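Local coordinates for protein aldolase (Escherichia coli, PDB 6VOP) that is a putative class II aldolase of the class II aldolase and adducin N-terminal domain family, at residues L38-G50 and L61-K75. The protein carries 2 engineered substitutions. Residues are numbered along the deposited sequence; the frame is centred on the assembly and turned at random.
Sequences LLPDGNLLATPTG and LSKVAADGEWLSGDK
Leu-44 and Val-64 sit directly across from each other on one face of the sheet, CB to CB 4.2 Å apart, with Ala-46 next along on the same side; helix 80-89 closes over Leu-44 and Ala-46 through Leu-84, Tyr-87 and Val-80. On the other face Leu-45 has its CG anti to the backbone N (chi1 -169°), which carries CD1 obliquely across to CB of Leu-61, 4.1 Å away. The CD2 branch of Leu-61 in turn reaches CD of Pro-48 at 4.0 Å. Between these two layers of side chains, strands 44-46 and 62-64 run antiparallel. Leu-44 with Val-64 and Ala-46 with Ser-62 are hydrogen-bonded pairs, each closed by two N-H···O bonds, and Leu-45 with Lys-63 is the non-hydrogen-bonded pair between them. Both strands belong to the mixed sheet of this AraD-like domain: strand 33-38 continues it beyond 44-46, while 70-72, reached through the type I turn from Ala-65 to Gly-68, forms its outer edge within the chain and pairs with 62-64 with a classic beta bulge, Leu-71 and Ser-72 both facing Lys-63. Past the strands, Pro-48 lays its CB against CB of Asp-74 (3.5 Å), and Thr-49 N gives a nearly straight bond to Lys-75 O, in the carbonyl plane. Ser-62 OG, 3.5 Å from Pro-48 CA, donates to Asp-74 O from above the carbonyl plane; the Asp-74 carboxylate is salt-bridged to Arg-60. Toward the turn from Leu-39 to Gly-42, the fully extended chain of Lys-63 passes its CE 4.1 Å from CD1 of Leu-39, the two side chains crossing at about a right angle. Its ammonium group has a long, weak ion pair with Glu-8. Nearby, the amide of Asn-43 places OD1 3.5 Å from Ala-65 CA and ND2 beside Leu-71 CD1, while the backbone N of Asn-43 donates to Asp-41 OD1, an Asx turn.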
ATOM      1  N   LEU A  38       9.843 -19.058 -20.309  1.00 42.09           N
ATOM      2  CA  LEU A  38      10.347 -20.077 -21.223  1.00 31.40           C
ATOM      3  C   LEU A  38      11.462 -20.857 -20.539  1.00 32.12           C
ATOM      4  O   LEU A  38      12.451 -20.270 -20.088  1.00 33.15           O
ATOM      5  CB  LEU A  38      10.858 -19.448 -22.518  1.00 34.28           C
ATOM      6  CG  LEU A  38       9.851 -19.251 -23.652  1.00 48.50           C
ATOM      7  CD1 LEU A  38      10.579 -19.006 -24.966  1.00 41.51           C
ATOM      8  CD2 LEU A  38       8.920 -20.446 -23.765  1.00 47.67           C
ATOM      9  N   LEU A  39      11.300 -22.172 -20.466  1.00 33.05           N
ATOM     10  CA  LEU A  39      12.339 -23.042 -19.947  1.00 38.43           C
ATOM     11  C   LEU A  39      13.441 -23.221 -20.989  1.00 44.06           C
ATOM     12  O   LEU A  39      13.231 -22.952 -22.175  1.00 45.92           O
ATOM     13  CB  LEU A  39      11.739 -24.390 -19.557  1.00 32.90           C
ATOM     14  CG  LEU A  39      10.747 -24.363 -18.394  1.00 30.03           C
ATOM     15  CD1 LEU A  39       9.816 -25.559 -18.462  1.00 36.07           C
ATOM     16  CD2 LEU A  39      11.481 -24.329 -17.068  1.00 30.43           C
ATOM     17  N   PRO A  40      14.635 -23.655 -20.568  1.00 46.71           N
ATOM     18  CA  PRO A  40      15.726 -23.845 -21.541  1.00 43.62           C
ATOM     19  C   PRO A  40      15.365 -24.746 -22.713  1.00 50.72           C
ATOM     20  O   PRO A  40      15.794 -24.479 -23.843  1.00 57.36           O
ATOM     21  CB  PRO A  40      16.845 -24.452 -20.686  1.00 45.96           C
ATOM     22  CG  PRO A  40      16.591 -23.932 -19.320  1.00 43.30           C
ATOM     23  CD  PRO A  40      15.100 -23.828 -19.178  1.00 50.95           C
ATOM     24  N   ASP A  41      14.581 -25.802 -22.480  1.00 49.42           N
ATOM     25  CA  ASP A  41      14.216 -26.720 -23.553  1.00 55.18           C
ATOM     26  C   ASP A  41      13.191 -26.135 -24.515  1.00 43.90           C
ATOM     27  O   ASP A  41      12.875 -26.779 -25.523  1.00 44.42           O
ATOM     28  CB  ASP A  41      13.686 -28.033 -22.967  1.00 63.36           C
ATOM     29  CG  ASP A  41      12.507 -27.825 -22.030  1.00 68.32           C
ATOM     30  OD1 ASP A  41      12.117 -26.661 -21.804  1.00 70.26           O
ATOM     31  OD2 ASP A  41      11.967 -28.831 -21.519  1.00 72.35           O
ATOM     32  N   GLY A  42      12.666 -24.941 -24.237  1.00 40.97           N
ATOM     33  CA  GLY A  42      11.678 -24.306 -25.073  1.00 40.43           C
ATOM     34  C   GLY A  42      10.258 -24.394 -24.552  1.00 41.13           C
ATOM     35  O   GLY A  42       9.392 -23.651 -25.029  1.00 40.27           O
ATOM     36  N   ASN A  43       9.997 -25.276 -23.590  1.00 40.21           N
ATOM     37  CA  ASN A  43       8.660 -25.422 -23.042  1.00 32.49           C
ATOM     38  C   ASN A  43       8.325 -24.248 -22.123  1.00 30.60           C
ATOM     39  O   ASN A  43       9.193 -23.479 -21.702  1.00 31.26           O
ATOM     40  CB  ASN A  43       8.530 -26.742 -22.284  1.00 31.79           C
ATOM     41  CG  ASN A  43       8.601 -27.945 -23.198  1.00 36.91           C
ATOM     42  OD1 ASN A  43       8.167 -27.891 -24.348  1.00 40.21           O
ATOM     43  ND2 ASN A  43       9.151 -29.044 -22.689  1.00 35.23           N
ATOM     44  N   LEU A  44       7.042 -24.122 -21.808  1.00 34.48           N
ATOM     45  CA  LEU A  44       6.543 -23.023 -20.999  1.00 35.62           C
ATOM     46  C   LEU A  44       6.317 -23.463 -19.559  1.00 40.51           C
ATOM     47  O   LEU A  44       5.975 -24.614 -19.283  1.00 35.84           O
ATOM     48  CB  LEU A  44       5.236 -22.472 -21.570  1.00 32.51           C
ATOM     49  CG  LEU A  44       5.322 -21.483 -22.730  1.00 37.08           C
ATOM     50  CD1 LEU A  44       5.655 -22.191 -24.037  1.00 31.56           C
ATOM     51  CD2 LEU A  44       4.014 -20.721 -22.844  1.00 37.49           C
ATOM     52  N   LEU A  45       6.504 -22.516 -18.645  1.00 34.55           N
ATOM     53  CA  LEU A  45       6.202 -22.698 -17.230  1.00 25.61           C
ATOM     54  C   LEU A  45       5.243 -21.584 -16.837  1.00 24.38           C
ATOM     55  O   LEU A  45       5.642 -20.420 -16.763  1.00 38.50           O
ATOM     56  CB  LEU A  45       7.479 -22.657 -16.390  1.00 25.51           C
ATOM     57  CG  LEU A  45       7.390 -23.077 -14.925  1.00 28.97           C
ATOM     58  CD1 LEU A  45       7.230 -24.585 -14.803  1.00 29.20           C
ATOM     59  CD2 LEU A  45       8.628 -22.604 -14.183  1.00 32.26           C
ATOM     60  N   ALA A  46       3.980 -21.931 -16.600  1.00 26.37           N
ATOM     61  CA  ALA A  46       2.939 -20.934 -16.394  1.00 31.31           C
ATOM     62  C   ALA A  46       2.154 -21.220 -15.123  1.00 30.80           C
ATOM     63  O   ALA A  46       2.065 -22.364 -14.668  1.00 36.42           O
ATOM     64  CB  ALA A  46       1.972 -20.875 -17.587  1.00 25.21           C
ATOM     65  N   THR A  47       1.582 -20.162 -14.559  1.00 24.97           N
ATOM     66  CA  THR A  47       0.750 -20.314 -13.378  1.00 26.13           C
ATOM     67  C   THR A  47      -0.587 -20.936 -13.765  1.00 31.81           C
ATOM     68  O   THR A  47      -1.165 -20.578 -14.796  1.00 41.37           O
ATOM     69  CB  THR A  47       0.522 -18.966 -12.705  1.00 30.99           C
ATOM     70  OG1 THR A  47      -0.270 -18.135 -13.562  1.00 37.06           O
ATOM     71  CG2 THR A  47       1.850 -18.284 -12.431  1.00 25.04           C
ATOM     72  N   PRO A  48      -1.102 -21.862 -12.967  1.00 33.91           N
ATOM     73  CA  PRO A  48      -2.319 -22.584 -13.345  1.00 34.24           C
ATOM     74  C   PRO A  48      -3.572 -21.742 -13.131  1.00 33.52           C
ATOM     75  O   PRO A  48      -3.557 -20.691 -12.491  1.00 38.73           O
ATOM     76  CB  PRO A  48      -2.302 -23.802 -12.419  1.00 37.84           C
ATOM     77  CG  PRO A  48      -1.559 -23.339 -11.214  1.00 38.04           C
ATOM     78  CD  PRO A  48      -0.534 -22.349 -11.698  1.00 33.83           C
ATOM     79  N   THR A  49      -4.672 -22.237 -13.692  1.00 35.69           N
ATOM     80  CA  THR A  49      -5.950 -21.550 -13.586  1.00 51.88           C
ATOM     81  C   THR A  49      -6.526 -21.696 -12.182  1.00 62.18           C
ATOM     82  O   THR A  49      -6.267 -22.675 -11.476  1.00 62.74           O
ATOM     83  CB  THR A  49      -6.943 -22.098 -14.615  1.00 54.57           C
ATOM     84  OG1 THR A  49      -8.175 -21.370 -14.533  1.00 67.79           O
ATOM     85  CG2 THR A  49      -7.219 -23.573 -14.364  1.00 43.55           C
ATOM     86  N   GLY A  50      -7.319 -20.706 -11.783  1.00 73.46           N
ATOM     87  CA  GLY A  50      -7.921 -20.715 -10.459  1.00 83.14           C
ATOM     88  C   GLY A  50      -6.907 -20.731  -9.339  1.00 82.05           C
ATOM     89  O   GLY A  50      -7.140 -21.359  -8.299  1.00 83.98           O
ATOM     90  N   LEU A  61       2.960 -25.908 -10.846  1.00 38.20           N
ATOM     91  CA  LEU A  61       2.957 -24.964 -11.951  1.00 27.33           C
ATOM     92  C   LEU A  61       2.786 -25.704 -13.272  1.00 34.49           C
ATOM     93  O   LEU A  61       3.320 -26.800 -13.463  1.00 33.60           O
ATOM     94  CB  LEU A  61       4.255 -24.155 -11.959  1.00 39.75           C
ATOM     95  CG  LEU A  61       4.399 -23.079 -10.881  1.00 34.81           C
ATOM     96  CD1 LEU A  61       5.814 -22.520 -10.850  1.00 25.83           C
ATOM     97  CD2 LEU A  61       3.387 -21.967 -11.115  1.00 36.69           C
ATOM     98  N   SER A  62       2.033 -25.098 -14.185  1.00 35.70           N
ATOM     99  CA  SER A  62       1.735 -25.743 -15.455  1.00 27.35           C
ATOM    100  C   SER A  62       2.970 -25.791 -16.348  1.00 32.63           C
ATOM    101  O   SER A  62       3.882 -24.967 -16.238  1.00 36.14           O
ATOM    102  CB  SER A  62       0.604 -25.010 -16.175  1.00 26.91           C
ATOM    103  OG  SER A  62      -0.512 -24.838 -15.318  1.00 29.97           O
ATOM    104  N   LYS A  63       2.988 -26.779 -17.241  1.00 37.49           N
ATOM    105  CA  LYS A  63       4.062 -26.965 -18.212  1.00 32.96           C
ATOM    106  C   LYS A  63       3.410 -27.196 -19.568  1.00 32.49           C
ATOM    107  O   LYS A  63       2.702 -28.191 -19.757  1.00 27.65           O
ATOM    108  CB  LYS A  63       4.963 -28.136 -17.817  1.00 27.12           C
ATOM    109  CG  LYS A  63       6.306 -28.184 -18.528  1.00 27.85           C
ATOM    110  CD  LYS A  63       7.218 -29.219 -17.884  1.00 40.99           C
ATOM    111  CE  LYS A  63       8.466 -29.464 -18.717  1.00 48.70           C
ATOM    112  NZ  LYS A  63       9.220 -30.664 -18.247  1.00 50.48           N
ATOM    113  N   VAL A  64       3.627 -26.273 -20.504  1.00 27.15           N
ATOM    114  CA  VAL A  64       2.981 -26.303 -21.811  1.00 38.03           C
ATOM    115  C   VAL A  64       4.053 -26.252 -22.891  1.00 37.45           C
ATOM    116  O   VAL A  64       5.014 -25.482 -22.790  1.00 40.13           O
ATOM    117  CB  VAL A  64       1.982 -25.137 -21.981  1.00 28.59           C
ATOM    118  CG1 VAL A  64       1.252 -25.246 -23.310  1.00 30.45           C
ATOM    119  CG2 VAL A  64       0.988 -25.112 -20.827  1.00 33.25           C
ATOM    120  N   ALA A  65       3.884 -27.073 -23.925  1.00 42.11           N
ATOM    121  CA  ALA A  65       4.798 -27.073 -25.054  1.00 43.97           C
ATOM    122  C   ALA A  65       4.525 -25.877 -25.964  1.00 35.66           C
ATOM    123  O   ALA A  65       3.527 -25.168 -25.827  1.00 34.19           O
ATOM    124  CB  ALA A  65       4.680 -28.378 -25.839  1.00 37.17           C
ATOM    125  N   ALA A  66       5.437 -25.663 -26.916  1.00 47.66           N
ATOM    126  CA  ALA A  66       5.313 -24.520 -27.816  1.00 48.18           C
ATOM    127  C   ALA A  66       4.049 -24.598 -28.663  1.00 42.99           C
ATOM    128  O   ALA A  66       3.485 -23.561 -29.033  1.00 38.26           O
ATOM    129  CB  ALA A  66       6.549 -24.421 -28.710  1.00 40.83           C
ATOM    130  N   ASP A  67       3.584 -25.806 -28.978  1.00 45.23           N
ATOM    131  CA  ASP A  67       2.373 -25.974 -29.771  1.00 51.08           C
ATOM    132  C   ASP A  67       1.098 -25.873 -28.943  1.00 50.47           C
ATOM    133  O   ASP A  67       0.004 -25.997 -29.505  1.00 47.93           O
ATOM    134  CB  ASP A  67       2.407 -27.319 -30.504  1.00 57.01           C
ATOM    135  CG  ASP A  67       2.771 -28.472 -29.591  1.00 60.16           C
ATOM    136  OD1 ASP A  67       2.004 -28.744 -28.644  1.00 59.57           O
ATOM    137  OD2 ASP A  67       3.822 -29.105 -29.820  1.00 63.83           O
ATOM    138  N   GLY A  68       1.206 -25.659 -27.635  1.00 52.56           N
ATOM    139  CA  GLY A  68       0.049 -25.515 -26.780  1.00 47.12           C
ATOM    140  C   GLY A  68      -0.394 -26.766 -26.054  1.00 38.40           C
ATOM    141  O   GLY A  68      -1.455 -26.746 -25.418  1.00 34.21           O
ATOM    142  N   GLU A  69       0.377 -27.849 -26.123  1.00 38.08           N
ATOM    143  CA  GLU A  69       0.004 -29.093 -25.462  1.00 32.73           C
ATOM    144  C   GLU A  69       0.296 -28.997 -23.970  1.00 38.33           C
ATOM    145  O   GLU A  69       1.436 -28.743 -23.568  1.00 33.98           O
ATOM    146  CB  GLU A  69       0.748 -30.276 -26.074  1.00 35.04           C
ATOM    147  CG  GLU A  69       0.487 -31.592 -25.360  1.00 35.50           C
ATOM    148  CD  GLU A  69       1.076 -32.780 -26.090  1.00 44.05           C
ATOM    149  OE1 GLU A  69       0.779 -33.926 -25.694  1.00 47.71           O
ATOM    150  OE2 GLU A  69       1.836 -32.564 -27.059  1.00 43.75           O
ATOM    151  N   TRP A  70      -0.734 -29.202 -23.157  1.00 41.57           N
ATOM    152  CA  TRP A  70      -0.572 -29.239 -21.710  1.00 32.61           C
ATOM    153  C   TRP A  70       0.158 -30.521 -21.318  1.00 37.96           C
ATOM    154  O   TRP A  70      -0.357 -31.626 -21.522  1.00 38.45           O
ATOM    155  CB  TRP A  70      -1.944 -29.145 -21.045  1.00 29.16           C
ATOM    156  CG  TRP A  70      -1.963 -29.345 -19.562  1.00 38.56           C
ATOM    157  CD1 TRP A  70      -0.928 -29.170 -18.690  1.00 29.62           C
ATOM    158  CD2 TRP A  70      -3.087 -29.755 -18.774  1.00 40.12           C
ATOM    159  NE1 TRP A  70      -1.337 -29.450 -17.408  1.00 38.16           N
ATOM    160  CE2 TRP A  70      -2.659 -29.811 -17.433  1.00 36.30           C
ATOM    161  CE3 TRP A  70      -4.414 -30.081 -19.073  1.00 29.18           C
ATOM    162  CZ2 TRP A  70      -3.508 -30.183 -16.393  1.00 30.02           C
ATOM    163  CZ3 TRP A  70      -5.257 -30.448 -18.038  1.00 36.33           C
ATOM    164  CH2 TRP A  70      -4.801 -30.495 -16.716  1.00 34.05           C
ATOM    165  N   LEU A  71       1.363 -30.371 -20.764  1.00 31.59           N
ATOM    166  CA  LEU A  71       2.255 -31.493 -20.485  1.00 37.73           C
ATOM    167  C   LEU A  71       2.147 -32.002 -19.052  1.00 43.66           C
ATOM    168  O   LEU A  71       1.945 -33.200 -18.836  1.00 51.08           O
ATOM    169  CB  LEU A  71       3.706 -31.097 -20.788  1.00 34.90           C
ATOM    170  CG  LEU A  71       4.035 -30.792 -22.250  1.00 36.10           C
ATOM    171  CD1 LEU A  71       5.482 -30.343 -22.409  1.00 37.62           C
ATOM    172  CD2 LEU A  71       3.745 -32.001 -23.124  1.00 38.54           C
ATOM    173  N   SER A  72       2.291 -31.120 -18.065  1.00 33.12           N
ATOM    174  CA  SER A  72       2.277 -31.528 -16.668  1.00 35.34           C
ATOM    175  C   SER A  72       1.726 -30.387 -15.823  1.00 36.79           C
ATOM    176  O   SER A  72       1.371 -29.322 -16.336  1.00 41.44           O
ATOM    177  CB  SER A  72       3.674 -31.940 -16.197  1.00 36.31           C
ATOM    178  OG  SER A  72       4.515 -30.809 -16.063  1.00 44.77           O
ATOM    179  N   GLY A  73       1.659 -30.621 -14.515  1.00 34.63           N
ATOM    180  CA  GLY A  73       1.148 -29.628 -13.591  1.00 38.67           C
ATOM    181  C   GLY A  73      -0.358 -29.459 -13.702  1.00 37.08           C
ATOM    182  O   GLY A  73      -1.045 -30.128 -14.471  1.00 32.40           O
ATOM    183  N   ASP A  74      -0.871 -28.527 -12.902  1.00 39.39           N
ATOM    184  CA  ASP A  74      -2.291 -28.220 -12.918  1.00 34.99           C
ATOM    185  C   ASP A  74      -2.689 -27.600 -14.256  1.00 33.12           C
ATOM    186  O   ASP A  74      -1.847 -27.239 -15.084  1.00 36.13           O
ATOM    187  CB  ASP A  74      -2.649 -27.273 -11.772  1.00 37.39           C
ATOM    188  CG  ASP A  74      -2.768 -27.986 -10.444  1.00 43.41           C
ATOM    189  OD1 ASP A  74      -2.821 -29.233 -10.439  1.00 42.72           O
ATOM    190  OD2 ASP A  74      -2.816 -27.296  -9.402  1.00 46.96           O
ATOM    191  N   LYS A  75      -3.993 -27.478 -14.459  1.00 35.34           N
ATOM    192  CA  LYS A  75      -4.525 -26.912 -15.690  1.00 41.41           C
ATOM    193  C   LYS A  75      -4.036 -25.478 -15.857  1.00 49.35           C
ATOM    194  O   LYS A  75      -4.224 -24.656 -14.947  1.00 45.92           O
ATOM    195  CB  LYS A  75      -6.052 -26.958 -15.672  1.00 45.02           C
ATOM    196  CG  LYS A  75      -6.725 -26.301 -16.866  1.00 43.13           C
ATOM    197  CD  LYS A  75      -6.539 -27.114 -18.135  1.00 50.91           C
ATOM    198  CE  LYS A  75      -7.870 -27.347 -18.837  1.00 42.13           C
ATOM    199  NZ  LYS A  75      -8.886 -26.327 -18.466  1.00 43.47           N
TER